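Local structure of CbsA (Xanthomonas oryzae pv. oryzae, 5XYH) at residues W359-G362 / S366-S369; I170-I175 / T214-G219; T309-S312 / T318-N321; T273-L278 / I291-D296. The protein hydrolyses cellulose as a 1,4-beta-cellobiosidase of glycosyl hydrolase family 6, an exoglucanase that degrades plant cell walls. One frame throughout, in Å; residues are numbered along the deposited sequence.

How the contacts relate
Contact 4 alone has every touching residue buried; it is wholly apolar in its side chains, joining outer helix 271-284 to strand 292-296 of the barrel wall. Contact 1 lies in the loop after strand 354-358 and is polar, a lysine shared between a carbonyl and a carboxylate. These two touch, because Asp296, at the end of the strand in contact 4, probably hydrogen-bonds to the backbone N of Gly360 and, more weakly, to that of Lys361. Contact 2 joins two helices, its apolar part buried and its salt bridge partly exposed. Contact 3 is a surface contact, with a tyrosine ring over an alanine; its nearest atoms are about 14 Å from contact 4.

Contact 1. Residues W359-G362 / S366-S369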
loop_
_atom_site.group_PDB
_atom_site.type_symbol
_atom_site.label_atom_id
_atom_site.label_comp_id
_atom_site.label_asym_id
_atom_site.label_seq_id
_atom_site.Cartn_x
_atom_site.Cartn_y
_atom_site.Cartn_z
ATOM N N TRP A 359 3.043 6.034 -5.404
ATOM C CA TRP A 359 1.823 5.358 -5.841
ATOM C C TRP A 359 2.119 3.872 -5.711
ATOM O O TRP A 359 2.589 3.223 -6.650
ATOM C CB TRP A 359 1.432 5.761 -7.258
ATOM C CG TRP A 359 0.817 7.111 -7.314
ATOM C CD1 TRP A 359 0.732 8.019 -6.293
ATOM C CD2 TRP A 359 0.162 7.707 -8.436
ATOM N NE1 TRP A 359 0.079 9.140 -6.718
ATOM C CE2 TRP A 359 -0.274 8.983 -8.034
ATOM C CE3 TRP A 359 -0.084 7.292 -9.750
ATOM C CZ2 TRP A 359 -0.956 9.851 -8.898
ATOM C CZ3 TRP A 359 -0.758 8.158 -10.614
ATOM C CH2 TRP A 359 -1.185 9.417 -10.183
ATOM N N GLY A 360 1.891 3.352 -4.502
ATOM C CA GLY A 360 2.121 1.939 -4.250
ATOM C C GLY A 360 1.221 1.059 -5.085
ATOM O O GLY A 360 1.669 0.097 -5.707
ATOM N N LYS A 361 -0.062 1.377 -5.116
ATOM C CA LYS A 361 -0.991 0.706 -6.008
ATOM C C LYS A 361 -1.491 1.718 -7.024
ATOM O O LYS A 361 -2.133 2.706 -6.650
ATOM C CB LYS A 361 -2.156 0.092 -5.237
ATOM C CG LYS A 361 -3.230 -0.472 -6.157
ATOM C CD LYS A 361 -3.586 -1.895 -5.787
ATOM C CE LYS A 361 -4.743 -2.397 -6.660
ATOM N NZ LYS A 361 -5.057 -3.807 -6.328
ATOM N N GLY A 362 -1.201 1.470 -8.299
ATOM C CA GLY A 362 -1.657 2.343 -9.372
ATOM C C GLY A 362 -3.166 2.406 -9.487
ATOM O O GLY A 362 -3.828 1.371 -9.628
ATOM N N SER A 366 -8.037 -3.256 -10.031
ATOM C CA SER A 366 -9.065 -3.748 -9.126
ATOM C C SER A 366 -8.455 -4.373 -7.877
ATOM O O SER A 366 -7.407 -5.027 -7.934
ATOM C CB SER A 366 -9.935 -4.778 -9.852
ATOM O OG SER A 366 -10.899 -5.314 -8.971
ATOM N N ASP A 367 -9.121 -4.153 -6.736
ATOM C CA ASP A 367 -8.762 -4.780 -5.465
ATOM C C ASP A 367 -9.343 -6.183 -5.322
ATOM O O ASP A 367 -9.008 -6.885 -4.358
ATOM C CB ASP A 367 -9.240 -3.910 -4.293
ATOM C CG ASP A 367 -8.594 -2.519 -4.289
ATOM O OD1 ASP A 367 -7.384 -2.437 -4.608
ATOM O OD2 ASP A 367 -9.296 -1.513 -3.975
ATOM N N GLY A 368 -10.194 -6.592 -6.247
ATOM C CA GLY A 368 -10.832 -7.899 -6.241
ATOM C C GLY A 368 -12.178 -7.785 -6.948
ATOM O O GLY A 368 -12.813 -6.733 -7.010
ATOM N N SER A 369 -12.643 -8.908 -7.492
ATOM C CA SER A 369 -13.881 -8.911 -8.249
ATOM C C SER A 369 -15.083 -8.905 -7.305
ATOM O O SER A 369 -14.996 -9.305 -6.138
ATOM C CB SER A 369 -13.914 -10.135 -9.158
ATOM O OG SER A 369 -13.630 -11.298 -8.386
#
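Lys361 reaches across to Ser366 and Asp367 within the loop that follows barrel strand 354-358. Family 6 glycosyl hydrolases are distorted alpha/beta barrels; in this family loops after the C-terminal ends of the strands line the active-site channel, and this one probably does so too. Two oxygens take the ammonium group: the backbone O of Ser366, 3.1 Å from Lys361 NZ, and OD1 of Asp367, which forms a salt bridge with Lys361 NZ at 3.2 Å whose hydrogen bond is weak. NZ does not meet the Ser366 carbonyl on a lone pair but stands above its plane, 54° out of it. A lysine suits the place because its long chain spans a gap of 9.5 Å between Lys361 CA and Asp367 CA; CG is anti to the backbone N, and beyond a bend at chi2 (129°) the chain runs straight to NZ.

In the next shell, Asp367 is fixed from several sides. Its OD1 also forms a salt bridge with Arg299, and OD2 hydrogen-bonds to the hydroxyl of Tyr237. These bonds should limit the carboxylate's rotation, while Asn336 holds the backbone N. Ser366, small and polar, shapes the bend: its OG hydrogen-bonds to the O of Pro404 and closes an ST turn by accepting from Gly368 N, 3.1 Å from Ser366 OG, with an N-H...O angle of 159°.

Contact 2. Residues I170-I175 / T214-G219; sequences IYEAGI and TRVVQG
The carboxylate oxygen OE1 of Glu172 is held by two nitrogens of one arginine, Arg215 NE and Arg215 NH2, each 3.4 Å from it. Both hydrogen bonds are weak, though together they make a salt bridge. OE1 lies at the edge of the guanidinium, in its plane, but the carboxylate is turned about 75° against that plane, so a single oxygen serves both N-H groups instead of the two oxygens pairing with two nitrogens. Arginine suits the exposed side of the contact: its chain starts off beside the helix and bends at chi3 (70°), which brings the head back toward the glutamate.

Beneath the salt bridge the packing is apolar. Val216 is the central residue, and its two methyls divide the work. CG2 rests against the aliphatic stem of the glutamate, 3.7 Å from Glu172 CG, while CG1 meets the branch methyl of the isoleucine, 3.6 Å from Ile175 CG2. The short, branched valine fills the interface at the level where the CA atoms of Glu172 and Val216 are 6.2 Å apart.

The two helical segments cross at -42° with their axes 9.7 Å apart. Helices 170-183 and 206-218 flank strand 188-193 in sequence, as successive outer helices of the alpha/beta barrel; away from this contact, Ile170 and Ala173 of the former pack on helix 113-131, and Ile175 also touches helix 150-155.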
loop_
_atom_site.group_PDB
_atom_site.type_symbol
_atom_site.label_atom_id
_atom_site.label_comp_id
_atom_site.label_asym_id
_atom_site.label_seq_id
_atom_site.Cartn_x
_atom_site.Cartn_y
_atom_site.Cartn_z
ATOM N N ILE A 170 6.021 -18.285 10.830
ATOM C CA ILE A 170 6.318 -18.256 9.399
ATOM C C ILE A 170 6.332 -16.827 8.860
ATOM O O ILE A 170 7.204 -16.478 8.056
ATOM C CB ILE A 170 5.340 -19.159 8.628
ATOM C CG1 ILE A 170 5.597 -20.624 9.014
ATOM C CG2 ILE A 170 5.519 -18.970 7.136
ATOM C CD1 ILE A 170 4.637 -21.642 8.357
ATOM N N TYR A 171 5.382 -15.975 9.277
ATOM C CA TYR A 171 5.428 -14.583 8.830
ATOM C C TYR A 171 6.765 -13.945 9.185
ATOM O O TYR A 171 7.424 -13.346 8.329
ATOM C CB TYR A 171 4.293 -13.762 9.445
ATOM C CG TYR A 171 3.002 -13.760 8.665
ATOM C CD1 TYR A 171 2.704 -14.770 7.759
ATOM C CD2 TYR A 171 2.060 -12.748 8.862
ATOM C CE1 TYR A 171 1.497 -14.769 7.061
ATOM C CE2 TYR A 171 0.861 -12.733 8.171
ATOM C CZ TYR A 171 0.579 -13.745 7.279
ATOM O OH TYR A 171 -0.612 -13.720 6.602
ATOM N N GLU A 172 7.193 -14.092 10.444
ATOM C CA GLU A 172 8.448 -13.492 10.884
ATOM C C GLU A 172 9.636 -14.108 10.159
ATOM O O GLU A 172 10.600 -13.404 9.834
ATOM C CB GLU A 172 8.596 -13.636 12.401
ATOM C CG GLU A 172 7.550 -12.841 13.163
ATOM C CD GLU A 172 7.440 -13.233 14.623
ATOM O OE1 GLU A 172 8.152 -12.628 15.452
ATOM O OE2 GLU A 172 6.621 -14.140 14.942
ATOM N N ALA A 173 9.576 -15.419 9.887
ATOM C CA ALA A 173 10.668 -16.068 9.165
ATOM C C ALA A 173 10.738 -15.578 7.730
ATOM O O ALA A 173 11.830 -15.346 7.206
ATOM C CB ALA A 173 10.514 -17.588 9.204
ATOM N N GLY A 174 9.580 -15.410 7.085
ATOM C CA GLY A 174 9.562 -14.891 5.724
ATOM C C GLY A 174 10.099 -13.473 5.610
ATOM O O GLY A 174 10.854 -13.158 4.687
ATOM N N ILE A 175 9.693 -12.592 6.524
ATOM C CA ILE A 175 10.186 -11.216 6.491
ATOM C C ILE A 175 11.695 -11.191 6.696
ATOM O O ILE A 175 12.421 -10.483 5.992
ATOM C CB ILE A 175 9.478 -10.348 7.545
ATOM C CG1 ILE A 175 7.960 -10.337 7.348
ATOM C CG2 ILE A 175 10.073 -8.930 7.533
ATOM C CD1 ILE A 175 7.454 -9.342 6.357
ATOM N N THR A 214 10.564 -4.382 15.632
ATOM C CA THR A 214 11.945 -4.280 16.100
ATOM C C THR A 214 12.587 -5.659 16.186
ATOM O O THR A 214 13.696 -5.877 15.683
ATOM C CB THR A 214 11.990 -3.565 17.453
ATOM O OG1 THR A 214 11.447 -2.249 17.299
ATOM C CG2 THR A 214 13.427 -3.448 17.939
ATOM N N ARG A 215 11.876 -6.618 16.786
ATOM C CA ARG A 215 12.411 -7.970 16.933
ATOM C C ARG A 215 12.703 -8.615 15.584
ATOM O O ARG A 215 13.735 -9.282 15.417
ATOM C CB ARG A 215 11.425 -8.815 17.733
ATOM C CG ARG A 215 11.789 -10.263 17.855
ATOM C CD ARG A 215 10.815 -10.966 18.795
ATOM N NE ARG A 215 9.467 -11.102 18.237
ATOM C CZ ARG A 215 8.408 -10.410 18.647
ATOM N NH1 ARG A 215 8.533 -9.515 19.616
ATOM N NH2 ARG A 215 7.221 -10.625 18.090
ATOM N N VAL A 216 11.820 -8.422 14.599
ATOM C CA VAL A 216 12.019 -9.078 13.307
ATOM C C VAL A 216 13.234 -8.506 12.593
ATOM O O VAL A 216 14.099 -9.251 12.117
ATOM C CB VAL A 216 10.759 -8.960 12.433
ATOM C CG1 VAL A 216 11.072 -9.411 10.994
ATOM C CG2 VAL A 216 9.634 -9.789 13.020
ATOM N N VAL A 217 13.312 -7.173 12.477
ATOM C CA VAL A 217 14.420 -6.595 11.725
ATOM C C VAL A 217 15.728 -6.723 12.505
ATOM O O VAL A 217 16.794 -6.928 11.912
ATOM C CB VAL A 217 14.120 -5.132 11.356
ATOM C CG1 VAL A 217 15.202 -4.598 10.427
ATOM C CG2 VAL A 217 12.751 -5.016 10.703
ATOM N N GLN A 218 15.673 -6.628 13.835
ATOM C CA GLN A 218 16.899 -6.763 14.620
ATOM C C GLN A 218 17.528 -8.135 14.423
ATOM O O GLN A 218 18.755 -8.260 14.415
ATOM C CB GLN A 218 16.624 -6.504 16.105
ATOM C CG GLN A 218 17.867 -6.638 16.976
ATOM C CD GLN A 218 17.615 -6.338 18.452
ATOM O OE1 GLN A 218 16.500 -5.978 18.854
ATOM N NE2 GLN A 218 18.666 -6.488 19.270
ATOM N N GLY A 219 16.712 -9.164 14.213
ATOM C CA GLY A 219 17.250 -10.492 14.026
ATOM C C GLY A 219 17.866 -10.753 12.672
ATOM O O GLY A 219 18.478 -11.810 12.496
#

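Contact 3. Residues T309-S312 / T318-N321; sequences TSAS and TYVN
The ring of Tyr319 carries the methyl of Ala311 on one face. Ala311 CB lies 3.7 Å from the centroid of the Tyr319 ring and 17° off its normal, a CH-pi contact, with the methyl shifted toward the hydroxyl end of the ring: its nearest ring atom is Tyr319 CZ, 3.6 Å from Ala311 CB. Alanine suits the place because its single methyl, pointing toward the helix, lets the loop backbone draw close to the aromatic plane. The backbone follows the methyl along the ring. Ala311 O comes to 3.6 Å from Tyr319 CE1, and farther back Ser312 N approaches Tyr319 CD1 obliquely at 3.8 Å.

The ring reaches this position because CG is anti to the backbone N of Tyr319 (chi1 -169°), which swings it from the helix over the loop. Tyrosine combines a broad apolar face with a polar end, a fair choice for a partly exposed site; the ring also packs on Leu245 and Leu250 of another loop.

Where residues 309-312 end and residues 318-321 begin, the backbones themselves meet. Ser312 O lies 3.6 Å from Tyr319 CA and 3.8 Å from the methyl CG2 of Thr318. The hydroxyl of Thr318 is engaged within its own turn, bonded to Asp315.

This is a loop folded back on the helix that follows it. The loop leads from strand 292-296 of the family 6 barrel to helix 316-323, and the CH-pi contact, with the bond from Ser312 N to Ser322 of the same helix, joins its outer part to that helix at the protein surface.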
loop_
_atom_site.group_PDB
_atom_site.type_symbol
_atom_site.label_atom_id
_atom_site.label_comp_id
_atom_site.label_asym_id
_atom_site.label_seq_id
_atom_site.Cartn_x
_atom_site.Cartn_y
_atom_site.Cartn_z
ATOM N N THR A 309 -15.278 21.522 3.070
ATOM C CA THR A 309 -14.343 22.609 3.320
ATOM C C THR A 309 -14.383 23.091 4.762
ATOM O O THR A 309 -13.581 23.957 5.134
ATOM C CB THR A 309 -14.640 23.785 2.384
ATOM O OG1 THR A 309 -16.020 24.132 2.508
ATOM C CG2 THR A 309 -14.348 23.408 0.930
ATOM N N SER A 310 -15.279 22.547 5.579
ATOM C CA SER A 310 -15.417 22.950 6.973
ATOM C C SER A 310 -16.149 21.843 7.722
ATOM O O SER A 310 -16.632 20.879 7.123
ATOM C CB SER A 310 -16.173 24.275 7.092
ATOM O OG SER A 310 -17.528 24.091 6.715
ATOM N N ALA A 311 -16.244 22.008 9.044
ATOM C CA ALA A 311 -16.979 21.092 9.906
ATOM C C ALA A 311 -17.889 21.871 10.847
ATOM O O ALA A 311 -17.498 22.911 11.386
ATOM C CB ALA A 311 -16.039 20.203 10.720
ATOM N N SER A 312 -19.092 21.346 11.065
ATOM C CA SER A 312 -20.080 22.036 11.881
ATOM C C SER A 312 -21.069 21.006 12.399
ATOM O O SER A 312 -21.372 20.028 11.711
ATOM C CB SER A 312 -20.808 23.119 11.077
ATOM O OG SER A 312 -21.635 23.914 11.907
ATOM N N THR A 318 -22.411 14.441 13.903
ATOM C CA THR A 318 -22.730 15.444 12.891
ATOM C C THR A 318 -21.478 16.207 12.494
ATOM O O THR A 318 -21.225 16.427 11.304
ATOM C CB THR A 318 -23.802 16.407 13.409
ATOM O OG1 THR A 318 -24.981 15.672 13.749
ATOM C CG2 THR A 318 -24.155 17.452 12.350
ATOM N N TYR A 319 -20.669 16.582 13.485
ATOM C CA TYR A 319 -19.463 17.366 13.229
ATOM C C TYR A 319 -18.480 16.600 12.360
ATOM O O TYR A 319 -18.061 17.085 11.310
ATOM C CB TYR A 319 -18.811 17.749 14.554
ATOM C CG TYR A 319 -17.700 18.779 14.434
ATOM C CD1 TYR A 319 -17.979 20.143 14.485
ATOM C CD2 TYR A 319 -16.368 18.391 14.312
ATOM C CE1 TYR A 319 -16.957 21.088 14.393
ATOM C CE2 TYR A 319 -15.347 19.326 14.218
ATOM C CZ TYR A 319 -15.644 20.672 14.260
ATOM O OH TYR A 319 -14.630 21.606 14.177
ATOM N N VAL A 320 -18.106 15.393 12.793
ATOM C CA VAL A 320 -17.126 14.583 12.067
ATOM C C VAL A 320 -17.630 14.263 10.662
ATOM O O VAL A 320 -16.903 14.421 9.672
ATOM C CB VAL A 320 -16.807 13.304 12.867
ATOM C CG1 VAL A 320 -16.205 12.216 11.972
ATOM C CG2 VAL A 320 -15.869 13.631 14.038
ATOM N N ASN A 321 -18.891 13.824 10.552
ATOM C CA ASN A 321 -19.429 13.463 9.238
ATOM C C ASN A 321 -19.578 14.675 8.322
ATOM O O ASN A 321 -19.510 14.533 7.100
ATOM C CB ASN A 321 -20.776 12.740 9.377
ATOM C CG ASN A 321 -20.647 11.405 10.075
ATOM O OD1 ASN A 321 -19.565 10.805 10.093
ATOM N ND2 ASN A 321 -21.749 10.922 10.657
#

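Contact 4. Residues T273-L278 / I291-D296; sequences TYAEVL and IGFLID
Phe293 packs against Ala275 and Leu278 in the beta-alpha-beta crossover that links strand 229-232, through helix 271-284, to the parallel strand 292-296, a repeated element of the alpha/beta barrel. Within this unit the helix runs back against the strand, the segment directions lying 157° apart and the axes 9.5 Å from each other.

The apolar contacts carry most of the joint. Ala275 faces the strand, and its small methyl allows the helix to sit close: Ala275 CB is 3.9 Å from Phe293 CD2 and 4.4 Å from the end methyl CD1 of Ile295. One turn along the helix, Leu278 comes to the far end of the ring, with its CB 3.7 Å from Phe293 CE2; the two side chains cross at about a right angle. Phe293 suits its place because a flat ring can lie between strand and helix and touch both Ala275 and Leu278. Its CG is anti to the carbonyl carbon (chi1 -79°), which directs the ring toward the helix. Beta-branched Ile295 favours the extended backbone and sends CD1 to the edge of the contact, against Ala275.

A second kind of contact involves a backbone oxygen. The O of Ala275 stands over the centre of the Phe293 ring, 3.7 Å above its plane, so that a helix carbonyl is covered by an aromatic face.

Farther out, the Phe293 ring also meets that of Phe230 on the neighbouring strand, and Ile354 of strand 354-358 touches both Ala275 and Ile295. Within the helix, Leu278 CD1 lies 3.4 Å above the plane of the Tyr274 ring, offset toward its rim.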
loop_
_atom_site.group_PDB
_atom_site.type_symbol
_atom_site.label_atom_id
_atom_site.label_comp_id
_atom_site.label_asym_id
_atom_site.label_seq_id
_atom_site.Cartn_x
_atom_site.Cartn_y
_atom_site.Cartn_z
ATOM N N THR A 273 -0.508 12.017 10.449
ATOM C CA THR A 273 -0.471 11.778 11.889
ATOM C C THR A 273 0.036 10.365 12.201
ATOM O O THR A 273 0.869 10.180 13.100
ATOM C CB THR A 273 -1.868 12.005 12.489
ATOM O OG1 THR A 273 -2.380 13.277 12.055
ATOM C CG2 THR A 273 -1.834 11.961 14.016
ATOM N N TYR A 274 -0.425 9.368 11.437
ATOM C CA TYR A 274 -0.024 7.978 11.670
ATOM C C TYR A 274 1.492 7.802 11.535
ATOM O O TYR A 274 2.136 7.179 12.393
ATOM C CB TYR A 274 -0.773 7.059 10.700
ATOM C CG TYR A 274 -0.547 5.570 10.917
ATOM C CD1 TYR A 274 -0.572 5.021 12.193
ATOM C CD2 TYR A 274 -0.315 4.710 9.839
ATOM C CE1 TYR A 274 -0.356 3.660 12.401
ATOM C CE2 TYR A 274 -0.115 3.338 10.030
ATOM C CZ TYR A 274 -0.135 2.824 11.315
ATOM O OH TYR A 274 0.068 1.490 11.521
ATOM N N ALA A 275 2.076 8.327 10.453
ATOM C CA ALA A 275 3.511 8.151 10.229
ATOM C C ALA A 275 4.335 8.793 11.345
ATOM O O ALA A 275 5.368 8.250 11.756
ATOM C CB ALA A 275 3.910 8.738 8.874
ATOM N N GLU A 276 3.892 9.947 11.850
ATOM C CA GLU A 276 4.637 10.628 12.908
ATOM C C GLU A 276 4.536 9.882 14.231
ATOM O O GLU A 276 5.529 9.753 14.961
ATOM C CB GLU A 276 4.133 12.060 13.064
ATOM C CG GLU A 276 4.846 12.881 14.148
ATOM C CD GLU A 276 6.350 13.121 13.878
ATOM O OE1 GLU A 276 6.831 12.937 12.721
ATOM O OE2 GLU A 276 7.051 13.536 14.840
ATOM N N VAL A 277 3.348 9.390 14.559
ATOM C CA VAL A 277 3.184 8.582 15.762
ATOM C C VAL A 277 4.113 7.372 15.723
ATOM O O VAL A 277 4.791 7.054 16.712
ATOM C CB VAL A 277 1.705 8.182 15.908
ATOM C CG1 VAL A 277 1.549 6.949 16.753
ATOM C CG2 VAL A 277 0.909 9.354 16.486
ATOM N N LEU A 278 4.181 6.694 14.574
ATOM C CA LEU A 278 5.047 5.526 14.457
ATOM C C LEU A 278 6.517 5.918 14.538
ATOM O O LEU A 278 7.295 5.270 15.243
ATOM C CB LEU A 278 4.760 4.792 13.147
ATOM C CG LEU A 278 3.439 4.011 13.146
ATOM C CD1 LEU A 278 3.206 3.348 11.801
ATOM C CD2 LEU A 278 3.443 2.973 14.257
ATOM N N ILE A 291 15.458 7.068 10.094
ATOM C CA ILE A 291 14.469 6.227 9.427
ATOM C C ILE A 291 13.460 7.118 8.715
ATOM O O ILE A 291 13.132 8.220 9.174
ATOM C CB ILE A 291 13.753 5.275 10.396
ATOM C CG1 ILE A 291 13.154 6.058 11.566
ATOM C CG2 ILE A 291 14.708 4.201 10.859
ATOM C CD1 ILE A 291 12.156 5.272 12.375
ATOM N N GLY A 292 12.993 6.651 7.559
ATOM C CA GLY A 292 12.050 7.417 6.772
ATOM C C GLY A 292 10.733 6.692 6.568
ATOM O O GLY A 292 10.651 5.469 6.720
ATOM N N PHE A 293 9.684 7.436 6.243
ATOM C CA PHE A 293 8.383 6.839 5.973
ATOM C C PHE A 293 7.933 7.158 4.555
ATOM O O PHE A 293 8.055 8.300 4.094
ATOM C CB PHE A 293 7.333 7.323 6.980
ATOM C CG PHE A 293 7.416 6.629 8.315
ATOM C CD1 PHE A 293 8.464 6.897 9.179
ATOM C CD2 PHE A 293 6.447 5.717 8.703
ATOM C CE1 PHE A 293 8.556 6.256 10.421
ATOM C CE2 PHE A 293 6.531 5.076 9.938
ATOM C CZ PHE A 293 7.591 5.353 10.798
ATOM N N LEU A 294 7.422 6.139 3.862
ATOM C CA LEU A 294 6.662 6.339 2.639
ATOM C C LEU A 294 5.173 6.342 2.979
ATOM O O LEU A 294 4.736 5.694 3.939
ATOM C CB LEU A 294 6.963 5.246 1.605
ATOM C CG LEU A 294 8.439 4.946 1.333
ATOM C CD1 LEU A 294 8.610 3.888 0.259
ATOM C CD2 LEU A 294 9.180 6.240 0.951
ATOM N N ILE A 295 4.399 7.098 2.200
ATOM C CA ILE A 295 2.942 7.033 2.237
ATOM C C ILE A 295 2.447 6.784 0.818
ATOM O O ILE A 295 2.857 7.475 -0.121
ATOM C CB ILE A 295 2.313 8.308 2.827
ATOM C CG1 ILE A 295 2.803 8.498 4.276
ATOM C CG2 ILE A 295 0.781 8.212 2.761
ATOM C CD1 ILE A 295 2.435 9.843 4.918
ATOM N N ASP A 296 1.601 5.770 0.660
ATOM C CA ASP A 296 0.965 5.483 -0.625
ATOM C C ASP A 296 -0.175 6.473 -0.829
ATOM O O ASP A 296 -1.185 6.416 -0.120
ATOM C CB ASP A 296 0.447 4.048 -0.646
ATOM C CG ASP A 296 -0.098 3.623 -2.012
ATOM O OD1 ASP A 296 -0.320 4.492 -2.901
ATOM O OD2 ASP A 296 -0.292 2.398 -2.187
#